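Local coordinates for uracil-dna glycosylase (Deinococcus radiodurans, PDB 4UQM), which belongs to the uracil-DNA glycosylase superfamily, alpha/beta proteins with a central four-stranded parallel sheet, and is modelled here with nucleic acid, at residues Thr55-Ala60 against His86-Ala91; His92-Ser97 against Val138-Ala143; Val98-Arg103 against His127-Ser132; Arg131-Gln136 against Trp238-Thr243. The protein carries 1 engineered substitution. One frame throughout, in Å; residues are numbered along the deposited sequence.

In the fold
Three of the four contacts use the long loop between strand 77-81 and helix 106-118: contact 1 takes 86-91, contact 2 takes 92-97 and contact 3 takes 98-103. Neighbouring centres along this run lie 12 to 13 Å apart. Contact 2 sits about 3 Å from the centre of the chain, on outermost strand 138-142 of the parallel sheet; the other three centres are about 15 Å out. Contacts 3 and 4 share Arg131 and Ser132 of helix 131-134, which precedes that strand. Contact 4 brings in the C-terminal loop after helix 220-230. Thus one loop is tied successively to an N-terminal segment, the sheet and the segment leading into helix 131-134, while meeting nucleic acid at contacts 1 and 3.

Contact 1: residues Thr55-Ala60 against His86-Ala91. With nucleotides of chain B.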
# COMPACT_ATOMS: atom_id res chain seq x y z
N THR A 55 -13.30 -0.16 17.76
CA THR A 55 -12.37 0.81 17.22
C THR A 55 -11.77 0.21 15.96
O THR A 55 -11.12 -0.85 16.04
CB THR A 55 -11.31 1.15 18.26
OG1 THR A 55 -11.94 1.69 19.45
CG2 THR A 55 -10.31 2.18 17.67
N ILE A 56 -11.95 0.90 14.86
CA ILE A 56 -11.47 0.45 13.54
C ILE A 56 -10.45 1.48 12.99
O ILE A 56 -10.69 2.66 13.01
CB ILE A 56 -12.64 0.29 12.51
CG1 ILE A 56 -13.72 -0.64 13.07
CG2 ILE A 56 -12.19 -0.12 11.14
CD1 ILE A 56 -13.22 -2.03 13.46
N TYR A 57 -9.35 0.97 12.43
CA TYR A 57 -8.30 1.78 11.88
C TYR A 57 -8.16 1.50 10.38
O TYR A 57 -8.48 0.42 9.90
CB TYR A 57 -6.98 1.45 12.57
CG TYR A 57 -6.96 1.71 14.05
CD1 TYR A 57 -7.35 2.92 14.60
CD2 TYR A 57 -6.57 0.70 14.93
CE1 TYR A 57 -7.29 3.13 15.98
CE2 TYR A 57 -6.49 0.91 16.29
CZ TYR A 57 -6.86 2.11 16.81
OH TYR A 57 -6.82 2.32 18.18
N PRO A 58 -7.66 2.49 9.60
CA PRO A 58 -7.45 3.87 10.01
C PRO A 58 -8.81 4.58 10.16
O PRO A 58 -9.84 4.02 9.87
CB PRO A 58 -6.71 4.45 8.81
CG PRO A 58 -7.31 3.69 7.65
CD PRO A 58 -7.47 2.29 8.18
N PRO A 59 -8.78 5.83 10.60
CA PRO A 59 -10.02 6.64 10.60
C PRO A 59 -10.67 6.63 9.22
O PRO A 59 -9.97 6.58 8.17
CB PRO A 59 -9.52 8.03 10.98
CG PRO A 59 -8.27 7.75 11.81
CD PRO A 59 -7.64 6.61 11.11
N ALA A 60 -12.01 6.65 9.20
CA ALA A 60 -12.71 6.52 7.93
C ALA A 60 -12.28 7.57 6.88
O ALA A 60 -12.14 7.21 5.72
CB ALA A 60 -14.22 6.54 8.14
N HIS A 86 -2.60 -1.72 13.41
CA HIS A 86 -3.79 -1.96 14.21
C HIS A 86 -3.68 -1.41 15.61
O HIS A 86 -4.50 -1.75 16.50
CB HIS A 86 -4.16 -3.45 14.23
CG HIS A 86 -3.13 -4.35 14.82
ND1 HIS A 86 -2.46 -5.25 14.04
CD2 HIS A 86 -2.56 -4.41 16.05
CE1 HIS A 86 -1.55 -5.87 14.77
NE2 HIS A 86 -1.58 -5.38 15.99
N GLY A 87 -2.74 -0.48 15.82
CA GLY A 87 -2.64 0.23 17.10
C GLY A 87 -3.06 1.70 16.98
O GLY A 87 -3.19 2.26 15.87
N PRO A 88 -3.25 2.38 18.12
CA PRO A 88 -3.80 3.72 18.02
C PRO A 88 -2.85 4.72 17.34
O PRO A 88 -1.66 4.65 17.57
CB PRO A 88 -4.08 4.10 19.49
CG PRO A 88 -3.28 3.15 20.31
CD PRO A 88 -3.23 1.88 19.51
N ASN A 89 -3.42 5.59 16.54
CA ASN A 89 -2.73 6.66 15.84
C ASN A 89 -1.53 6.21 15.06
O ASN A 89 -0.51 6.90 15.03
CB ASN A 89 -2.49 7.84 16.76
CG ASN A 89 -2.05 9.12 16.02
OD1 ASN A 89 -2.31 9.34 14.83
ND2 ASN A 89 -1.30 9.90 16.69
N GLN A 90 -1.67 5.04 14.43
CA GLN A 90 -0.65 4.54 13.53
C GLN A 90 -1.07 4.67 12.08
O GLN A 90 -0.54 5.48 11.32
CB GLN A 90 -0.27 3.10 13.89
CG GLN A 90 0.38 2.99 15.23
CD GLN A 90 0.79 1.56 15.54
OE1 GLN A 90 -0.00 0.62 15.34
NE2 GLN A 90 2.02 1.36 15.97
N ALA A 91 -2.03 3.84 11.67
CA ALA A 91 -2.46 3.84 10.27
C ALA A 91 -3.20 5.11 9.87
O ALA A 91 -4.13 5.56 10.57
CB ALA A 91 -3.34 2.63 9.92
P DA B 8 0.60 -5.03 19.06
OP1 DA B 8 0.16 -3.97 20.00
OP2 DA B 8 -0.35 -5.90 18.31
O5' DA B 8 1.80 -4.57 18.12
C5' DA B 8 2.12 -5.40 17.01
C4' DA B 8 3.51 -5.12 16.51
O4' DA B 8 4.49 -5.77 17.36
C3' DA B 8 3.73 -5.67 15.11
O3' DA B 8 4.57 -4.83 14.34
C2' DA B 8 4.43 -7.00 15.33
C1' DA B 8 5.16 -6.80 16.65
N9 DA B 8 5.16 -8.01 17.48
C8 DA B 8 6.24 -8.56 18.13
N7 DA B 8 5.96 -9.68 18.76
C5 DA B 8 4.62 -9.89 18.48
C6 DA B 8 3.73 -10.93 18.83
N6 DA B 8 4.08 -11.97 19.60
N1 DA B 8 2.46 -10.84 18.39
C2 DA B 8 2.12 -9.80 17.61
N3 DA B 8 2.86 -8.78 17.20
C4 DA B 8 4.12 -8.88 17.67
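Tyr57 lays its ring against the backbone of His86 and Gly87, while Pro58 and Pro59 pack on Ala91. The tyrosine leaves its short strand 56-57 with CB directed at the loop and CG anti to the carbonyl carbon (chi1 -61°), a setting that carries the ring along His86, Gly87 and Pro88. CD2 first meets the His86 carbonyl, with Tyr57 CD2 to His86 O at 3.6 Å. One atom further, Tyr57 CE2 comes to 3.3 Å from His86 O, which sits at the ring edge close to its plane. Gly87 O instead stands over one face, displaced toward the rim and 3.6 Å from Tyr57 CE2. CZ then passes to Pro88, and the hydroxyl ends the run with Tyr57 OH 3.3 Å from Pro88 CA and close to CB, the two side chains crossing at a slant.

The peptide bond before Pro58 is cis. Pro58 CB rests 3.3 Å from Ala91 O and also touches the Ala91 methyl, and Pro59 CD borders the same carbonyl. No direct hydrogen bond joins the segments; they meet by van der Waals packing. Val147 and Ala149 flank Tyr57 from the antiparallel partner strand and the loop that follows it.

His86 turns its ring the other way, where NE2 donates a straight bond (163°) to OP2 of DA8 of chain B, 2.7 Å away and in the imidazole plane. This histidine closes the GQDPYH motif of family 1 uracil-DNA glycosylases, its backbone carbonyl against Tyr57 and its ring on the DNA phosphate.

Contact 2: residues His92-Ser97 against Val138-Ala143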
# COMPACT_ATOMS: atom_id res chain seq x y z
N HIS A 92 -2.86 5.64 8.70
CA HIS A 92 -3.65 6.74 8.10
C HIS A 92 -3.76 6.61 6.59
O HIS A 92 -4.00 7.61 5.89
CB HIS A 92 -3.17 8.13 8.51
CG HIS A 92 -3.31 8.36 9.97
ND1 HIS A 92 -2.26 8.10 10.81
CD2 HIS A 92 -4.36 8.69 10.75
CE1 HIS A 92 -2.65 8.30 12.05
NE2 HIS A 92 -3.90 8.68 12.04
N GLY A 93 -3.81 5.37 6.11
CA GLY A 93 -4.17 5.10 4.72
C GLY A 93 -3.02 5.01 3.75
O GLY A 93 -3.22 4.62 2.64
N LEU A 94 -1.79 5.34 4.14
CA LEU A 94 -0.62 5.05 3.29
C LEU A 94 0.08 3.91 3.99
O LEU A 94 0.54 4.05 5.10
CB LEU A 94 0.35 6.25 3.22
CG LEU A 94 -0.10 7.55 2.61
CD1 LEU A 94 1.09 8.50 2.58
CD2 LEU A 94 -0.62 7.27 1.26
N SER A 95 0.12 2.74 3.33
CA SER A 95 0.65 1.57 3.99
C SER A 95 2.05 1.80 4.53
O SER A 95 2.92 2.38 3.87
CB SER A 95 0.59 0.34 3.10
OG SER A 95 1.45 0.41 1.97
N PHE A 96 2.25 1.29 5.75
CA PHE A 96 3.51 1.36 6.49
C PHE A 96 3.87 2.70 7.08
O PHE A 96 4.78 2.76 7.93
CB PHE A 96 4.67 0.79 5.68
CG PHE A 96 4.42 -0.62 5.24
CD1 PHE A 96 4.55 -1.66 6.18
CD2 PHE A 96 3.94 -0.96 3.99
CE1 PHE A 96 4.25 -2.95 5.86
CE2 PHE A 96 3.63 -2.29 3.67
CZ PHE A 96 3.79 -3.30 4.61
N SER A 97 3.20 3.78 6.67
CA SER A 97 3.56 5.13 7.10
C SER A 97 2.94 5.47 8.47
O SER A 97 1.84 5.04 8.82
CB SER A 97 3.05 6.13 6.09
OG SER A 97 3.48 7.46 6.29
N VAL A 138 4.81 6.15 -5.85
CA VAL A 138 4.77 4.88 -5.10
C VAL A 138 3.43 4.77 -4.40
O VAL A 138 3.15 5.53 -3.46
CB VAL A 138 5.89 4.82 -4.06
CG1 VAL A 138 5.84 3.47 -3.34
CG2 VAL A 138 7.27 5.01 -4.72
N LEU A 139 2.57 3.86 -4.88
CA LEU A 139 1.27 3.65 -4.31
C LEU A 139 1.43 2.73 -3.11
O LEU A 139 1.84 1.59 -3.27
CB LEU A 139 0.33 3.06 -5.37
CG LEU A 139 -1.12 2.82 -4.93
CD1 LEU A 139 -1.87 4.11 -4.68
CD2 LEU A 139 -1.85 2.11 -6.07
N LEU A 140 1.10 3.25 -1.94
CA LEU A 140 1.29 2.52 -0.69
C LEU A 140 -0.01 1.85 -0.24
O LEU A 140 -0.78 2.40 0.54
CB LEU A 140 1.87 3.50 0.35
CG LEU A 140 3.28 4.03 0.02
CD1 LEU A 140 3.58 5.21 0.91
CD2 LEU A 140 4.26 2.94 0.29
N LEU A 141 -0.22 0.67 -0.75
CA LEU A 141 -1.49 -0.06 -0.62
C LEU A 141 -1.35 -1.20 0.40
O LEU A 141 -0.28 -1.67 0.67
CB LEU A 141 -1.93 -0.61 -1.98
CG LEU A 141 -3.42 -0.83 -2.29
CD1 LEU A 141 -4.20 0.47 -2.13
CD2 LEU A 141 -3.61 -1.46 -3.68
N ASN A 142 -2.50 -1.63 0.91
CA ASN A 142 -2.61 -2.94 1.61
C ASN A 142 -3.72 -3.74 0.95
O ASN A 142 -4.63 -3.15 0.35
CB ASN A 142 -2.98 -2.71 3.07
CG ASN A 142 -1.82 -2.27 3.95
OD1 ASN A 142 -0.78 -2.91 3.96
ND2 ASN A 142 -2.02 -1.21 4.77
N ALA A 143 -3.63 -5.07 1.06
CA ALA A 143 -4.63 -5.91 0.49
C ALA A 143 -6.03 -5.67 1.07
O ALA A 143 -7.05 -5.85 0.35
CB ALA A 143 -4.24 -7.37 0.60
O HOH W 1 -3.41 1.68 1.50
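A buried contact between a beta turn and an outermost strand of the sheet sets Ser95 against Leu140 and Leu141 close to the centre of the chain, residues 93-96 running at 95° to residues 140-142. Ser95 binds twice with its own atoms. Its backbone N donates to Leu140 O, with Ser95 N to Leu140 O at 3.0 Å in a nearly straight bond (174°). Its OG, placed between the backbone N and the carbonyl carbon by chi1 of 67°, reaches the next carbonyl, and Ser95 OG donates to Leu141 O at 3.0 Å from above the carbonyl plane.

The strand belongs to the four-stranded parallel sheet of this alpha/beta fold; residues Leu139 and Leu141 pair with the backbone of strand 77-81, and Leu140 O faces the loop. A type II beta turn from Leu94 to Ser97, closed by Ser97 N on Leu94 O, presents Ser95 to the strand. A water also lies 2.9 Å from Leu140 O and near Gly93 O, though it may not serve both at once.

Apolar packing lies beside the polar atoms. Leu140 CD1 meets Leu94 CB at 4.1 Å, and Leu140 CB lies 3.5 Å from Ser95 OG. From further along the strand Asn142 brings its amide alongside Ser95, Asn142 ND2 being 3.5 Å from Ser95 CB.

Contact 3: residues Val98-Arg103 against His127-Ser132. With nucleotides of chain C.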
# COMPACT_ATOMS: atom_id res chain seq x y z
N VAL A 98 3.63 6.31 9.22
CA VAL A 98 3.05 6.95 10.39
C VAL A 98 3.29 8.45 10.29
O VAL A 98 4.26 8.92 9.66
CB VAL A 98 3.58 6.37 11.72
CG1 VAL A 98 3.14 4.93 11.87
CG2 VAL A 98 5.08 6.43 11.87
N ARG A 99 2.42 9.20 10.97
CA ARG A 99 2.47 10.66 10.93
C ARG A 99 3.68 11.21 11.66
O ARG A 99 4.24 10.54 12.51
CB ARG A 99 1.16 11.26 11.46
CG ARG A 99 -0.05 10.89 10.59
CD ARG A 99 -0.06 11.66 9.31
NE ARG A 99 -1.18 11.39 8.39
CZ ARG A 99 -2.43 11.83 8.51
NH1 ARG A 99 -2.83 12.51 9.57
NH2 ARG A 99 -3.32 11.53 7.56
N PRO A 100 4.09 12.45 11.31
CA PRO A 100 5.14 13.09 12.12
C PRO A 100 4.78 13.06 13.61
O PRO A 100 3.62 13.31 14.01
CB PRO A 100 5.21 14.53 11.53
CG PRO A 100 4.64 14.39 10.17
CD PRO A 100 3.58 13.33 10.25
N GLY A 101 5.77 12.69 14.42
CA GLY A 101 5.64 12.62 15.86
C GLY A 101 5.44 11.21 16.40
O GLY A 101 5.65 10.96 17.58
N VAL A 102 4.99 10.30 15.54
CA VAL A 102 4.63 8.95 15.93
C VAL A 102 5.84 8.03 15.87
O VAL A 102 6.61 8.08 14.93
CB VAL A 102 3.47 8.42 15.06
CG1 VAL A 102 3.13 6.98 15.44
CG2 VAL A 102 2.25 9.32 15.18
N ARG A 103 5.99 7.17 16.89
CA ARG A 103 7.05 6.19 16.94
C ARG A 103 7.04 5.32 15.66
O ARG A 103 5.98 4.87 15.20
CB ARG A 103 6.87 5.28 18.15
CG ARG A 103 8.00 4.23 18.35
CD ARG A 103 7.75 3.29 19.51
NE ARG A 103 7.41 4.01 20.74
CZ ARG A 103 8.23 4.71 21.53
NH1 ARG A 103 9.52 4.85 21.25
NH2 ARG A 103 7.75 5.29 22.64
N HIS A 127 11.65 9.74 11.91
CA HIS A 127 10.21 9.68 11.68
C HIS A 127 9.85 8.56 10.75
O HIS A 127 10.74 7.96 10.12
CB HIS A 127 9.74 11.04 11.09
CG HIS A 127 10.21 11.24 9.69
ND1 HIS A 127 9.56 10.71 8.61
CD2 HIS A 127 11.27 11.92 9.18
CE1 HIS A 127 10.19 11.02 7.50
NE2 HIS A 127 11.26 11.72 7.83
N GLY A 128 8.53 8.31 10.64
CA GLY A 128 8.04 7.26 9.76
C GLY A 128 7.06 7.70 8.68
O GLY A 128 6.26 6.89 8.22
N TYR A 129 7.14 8.96 8.26
CA TYR A 129 6.17 9.57 7.33
C TYR A 129 6.63 9.41 5.90
O TYR A 129 7.69 9.92 5.52
CB TYR A 129 6.04 11.03 7.70
CG TYR A 129 4.96 11.77 7.00
CD1 TYR A 129 3.66 11.38 7.04
CD2 TYR A 129 5.27 12.96 6.34
CE1 TYR A 129 2.64 12.14 6.41
CE2 TYR A 129 4.29 13.73 5.77
CZ TYR A 129 2.99 13.31 5.77
OH TYR A 129 1.96 14.09 5.20
N LEU A 130 5.82 8.68 5.12
CA LEU A 130 6.24 8.23 3.79
C LEU A 130 5.58 8.98 2.65
O LEU A 130 5.64 8.55 1.49
CB LEU A 130 6.00 6.72 3.67
CG LEU A 130 6.59 5.86 4.77
CD1 LEU A 130 6.21 4.40 4.50
CD2 LEU A 130 8.09 6.00 4.88
N ARG A 131 5.00 10.15 2.94
CA ARG A 131 4.30 10.93 1.92
C ARG A 131 5.21 11.23 0.72
O ARG A 131 4.74 11.26 -0.44
CB ARG A 131 3.76 12.23 2.50
CG ARG A 131 3.04 13.13 1.49
CD ARG A 131 2.61 14.44 2.08
NE ARG A 131 3.70 15.36 2.54
CZ ARG A 131 3.55 16.42 3.37
NH1 ARG A 131 2.38 16.74 3.88
NH2 ARG A 131 4.62 17.16 3.70
N SER A 132 6.49 11.45 0.99
CA SER A 132 7.43 11.80 -0.10
C SER A 132 7.67 10.65 -1.06
O SER A 132 8.09 10.89 -2.20
CB SER A 132 8.74 12.39 0.41
OG SER A 132 9.45 11.41 1.13
P DA C 13 12.38 1.44 23.02
OP1 DA C 13 12.55 2.59 22.14
OP2 DA C 13 13.36 1.17 24.08
O5' DA C 13 10.95 1.72 23.65
C5' DA C 13 9.75 1.51 22.92
C4' DA C 13 8.65 1.17 23.89
O4' DA C 13 8.84 -0.21 24.25
C3' DA C 13 8.72 1.97 25.19
O3' DA C 13 7.44 2.48 25.61
C2' DA C 13 9.37 0.99 26.16
C1' DA C 13 8.90 -0.35 25.65
N9 DA C 13 9.78 -1.48 25.95
C8 DA C 13 11.13 -1.51 25.74
N7 DA C 13 11.68 -2.66 26.05
C5 DA C 13 10.62 -3.43 26.51
C6 DA C 13 10.55 -4.73 27.00
N6 DA C 13 11.61 -5.53 27.13
N1 DA C 13 9.35 -5.20 27.37
C2 DA C 13 8.28 -4.41 27.23
N3 DA C 13 8.22 -3.16 26.79
C4 DA C 13 9.44 -2.72 26.42
O HOH W 2 6.84 9.65 12.60
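Val98 N donates to Gly128 O at 2.9 Å and 170°, where the CA atoms of Val98 and Gly128 are 5.0 Å apart. The loop then folds into a type II beta turn from Arg99 to Val102, closed by Val102 N on Arg99 O, and Tyr129 of the segment leading into helix 131-134 packs against its first half. A water completes the backbone link: it donates to Arg99 O and Val102 O and accepts from Gly128 N at 2.9 Å, filling three hydrogen-bonding positions at once.

Tyr129 carries the side-chain packing. With CG anti to the backbone N (chi1 -172°), its ring turns a face to Pro100, whose CD sits over it in a CH-pi contact, 4.0 Å from the centroid of the Tyr129 ring. Val98 O approaches the ring edge near its plane, 3.6 Å from Tyr129 CD1, and the Arg99 side chain crosses the ring at a slant, with CD near CE1. On the other face lies the backbone N of Arg131. Val98 CG2 fits against Gly128 CA, where the glycine leaves the backbone bare.

His127 bonds at both ring nitrogens: ND1 accepts from Tyr129 N in the ring plane, and NE2 is bonded to Pro241 O. Just after the turn, Arg103, bent at chi3, turns one face of its guanidinium to DA13 of chain C, the nucleotide's C5' lying offset toward the rim, 3.7 Å from Arg103 NH1.

Contact 4: residues Arg131-Gln136 against Trp238-Thr243; sequences RSWAEQ and WQLPAT
Trp133 and Trp238 form a T-shaped pair, the edge of Trp238 directed at the face of Trp133 with their planes at 88°. The six-membered rings are 5.1 Å apart at their centroids, and Trp238 CE3 lies 3.7 Å from Trp133 CE2. The opposite face of Trp133 takes a CH-pi contact from Leu240, whose CD2 is 3.8 Å from the centroid of the five-membered ring. The indole is thus clamped between an aromatic edge and a methyl group. Leu240 CD2 also meets Ser132 OG at 3.4 Å, and Pro241 CD lies beside the same oxygen.

Hydrogen bonds supply the polar part. Trp133 NE1 donates to Trp238 O at 2.9 Å, with the carbonyl oxygen near the indole plane; the same residue therefore presents both its ring and its carbonyl to Trp133. A water joins Ser132 OG to Gln239 O. Gln136 NE2 reaches back to Ser132 O at 3.1 Å, and its OE1 accepts from Glu237 N.

Around these groups, Ile111 and Leu115 of helix 106-118 pack on Trp133, and Phe221 of helix 220-230 meets Trp238 edge-to-face. The only direct hydrogen bond between the segments satisfies the buried indole N-H, and together with the groups on the two faces it probably fixes the rotation of Trp133. The rest of the direct contact between the C-terminal loop and helix 131-134 is mostly apolar and aromatic packing.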
# COMPACT_ATOMS: atom_id res chain seq x y z
N ARG A 131 5.00 10.15 2.94
CA ARG A 131 4.30 10.93 1.92
C ARG A 131 5.21 11.23 0.72
O ARG A 131 4.74 11.26 -0.44
CB ARG A 131 3.76 12.23 2.50
CG ARG A 131 3.04 13.13 1.49
CD ARG A 131 2.61 14.44 2.08
NE ARG A 131 3.70 15.36 2.54
CZ ARG A 131 3.55 16.42 3.37
NH1 ARG A 131 2.38 16.74 3.88
NH2 ARG A 131 4.62 17.16 3.70
N SER A 132 6.49 11.45 0.99
CA SER A 132 7.43 11.80 -0.10
C SER A 132 7.67 10.65 -1.06
O SER A 132 8.09 10.89 -2.20
CB SER A 132 8.74 12.39 0.41
OG SER A 132 9.45 11.41 1.13
N TRP A 133 7.37 9.43 -0.67
CA TRP A 133 7.38 8.30 -1.60
C TRP A 133 6.10 8.31 -2.46
O TRP A 133 6.14 8.14 -3.67
CB TRP A 133 7.46 6.95 -0.89
CG TRP A 133 8.76 6.63 -0.22
CD1 TRP A 133 9.94 7.32 -0.29
CD2 TRP A 133 9.02 5.50 0.63
NE1 TRP A 133 10.89 6.70 0.48
CE2 TRP A 133 10.37 5.56 1.01
CE3 TRP A 133 8.26 4.40 1.02
CZ2 TRP A 133 10.93 4.62 1.87
CZ3 TRP A 133 8.86 3.44 1.84
CH2 TRP A 133 10.17 3.55 2.25
N ALA A 134 4.96 8.56 -1.80
CA ALA A 134 3.67 8.62 -2.53
C ALA A 134 3.71 9.70 -3.60
O ALA A 134 3.16 9.55 -4.71
CB ALA A 134 2.54 8.88 -1.57
N GLU A 135 4.37 10.81 -3.28
CA GLU A 135 4.46 11.92 -4.22
C GLU A 135 5.32 11.62 -5.46
O GLU A 135 5.26 12.39 -6.44
CB GLU A 135 5.04 13.12 -3.50
CG GLU A 135 4.09 13.71 -2.46
CD GLU A 135 4.71 14.77 -1.53
OE1 GLU A 135 5.94 14.85 -1.33
OE2 GLU A 135 3.92 15.52 -0.93
N GLN A 136 6.16 10.58 -5.37
CA GLN A 136 6.99 10.12 -6.51
C GLN A 136 6.38 8.99 -7.29
O GLN A 136 7.06 8.41 -8.11
CB GLN A 136 8.33 9.65 -5.99
CG GLN A 136 9.19 10.71 -5.39
CD GLN A 136 10.45 9.97 -4.90
OE1 GLN A 136 11.24 9.53 -5.76
NE2 GLN A 136 10.67 9.84 -3.60
N TRP A 238 14.52 6.76 -2.68
CA TRP A 238 14.07 6.15 -1.46
C TRP A 238 14.42 6.96 -0.21
O TRP A 238 13.76 6.84 0.83
CB TRP A 238 14.59 4.70 -1.33
CG TRP A 238 14.07 3.76 -2.40
CD1 TRP A 238 14.77 3.24 -3.46
CD2 TRP A 238 12.73 3.23 -2.51
NE1 TRP A 238 13.95 2.43 -4.21
CE2 TRP A 238 12.70 2.40 -3.64
CE3 TRP A 238 11.59 3.36 -1.72
CZ2 TRP A 238 11.53 1.74 -4.04
CZ3 TRP A 238 10.44 2.69 -2.12
CH2 TRP A 238 10.42 1.90 -3.27
N GLN A 239 15.47 7.78 -0.26
CA GLN A 239 15.80 8.62 0.89
C GLN A 239 14.65 9.52 1.27
O GLN A 239 14.05 10.12 0.41
CB GLN A 239 17.02 9.49 0.59
CG GLN A 239 17.50 10.31 1.80
CD GLN A 239 17.90 9.40 2.96
OE1 GLN A 239 18.85 8.61 2.83
NE2 GLN A 239 17.19 9.49 4.06
N LEU A 240 14.32 9.52 2.57
CA LEU A 240 13.31 10.37 3.16
C LEU A 240 13.95 11.60 3.76
O LEU A 240 15.13 11.56 4.12
CB LEU A 240 12.60 9.58 4.24
CG LEU A 240 11.82 8.39 3.72
CD1 LEU A 240 11.62 7.39 4.84
CD2 LEU A 240 10.48 8.78 3.08
N PRO A 241 13.18 12.70 3.89
CA PRO A 241 13.72 13.87 4.58
C PRO A 241 14.11 13.58 6.01
O PRO A 241 13.45 12.77 6.67
CB PRO A 241 12.60 14.90 4.51
CG PRO A 241 11.47 14.27 3.88
CD PRO A 241 11.78 12.87 3.51
N ALA A 242 15.16 14.25 6.52
CA ALA A 242 15.51 14.05 7.91
C ALA A 242 14.41 14.48 8.89
O ALA A 242 14.20 13.84 9.91
CB ALA A 242 16.82 14.76 8.25
N THR A 243 13.72 15.55 8.56
CA THR A 243 12.60 16.03 9.36
C THR A 243 11.42 16.36 8.45
O THR A 243 11.58 16.69 7.24
CB THR A 243 12.99 17.31 10.16
OG1 THR A 243 13.21 18.39 9.27
CG2 THR A 243 14.26 17.12 10.99
O HOH W 3 11.39 10.53 -0.65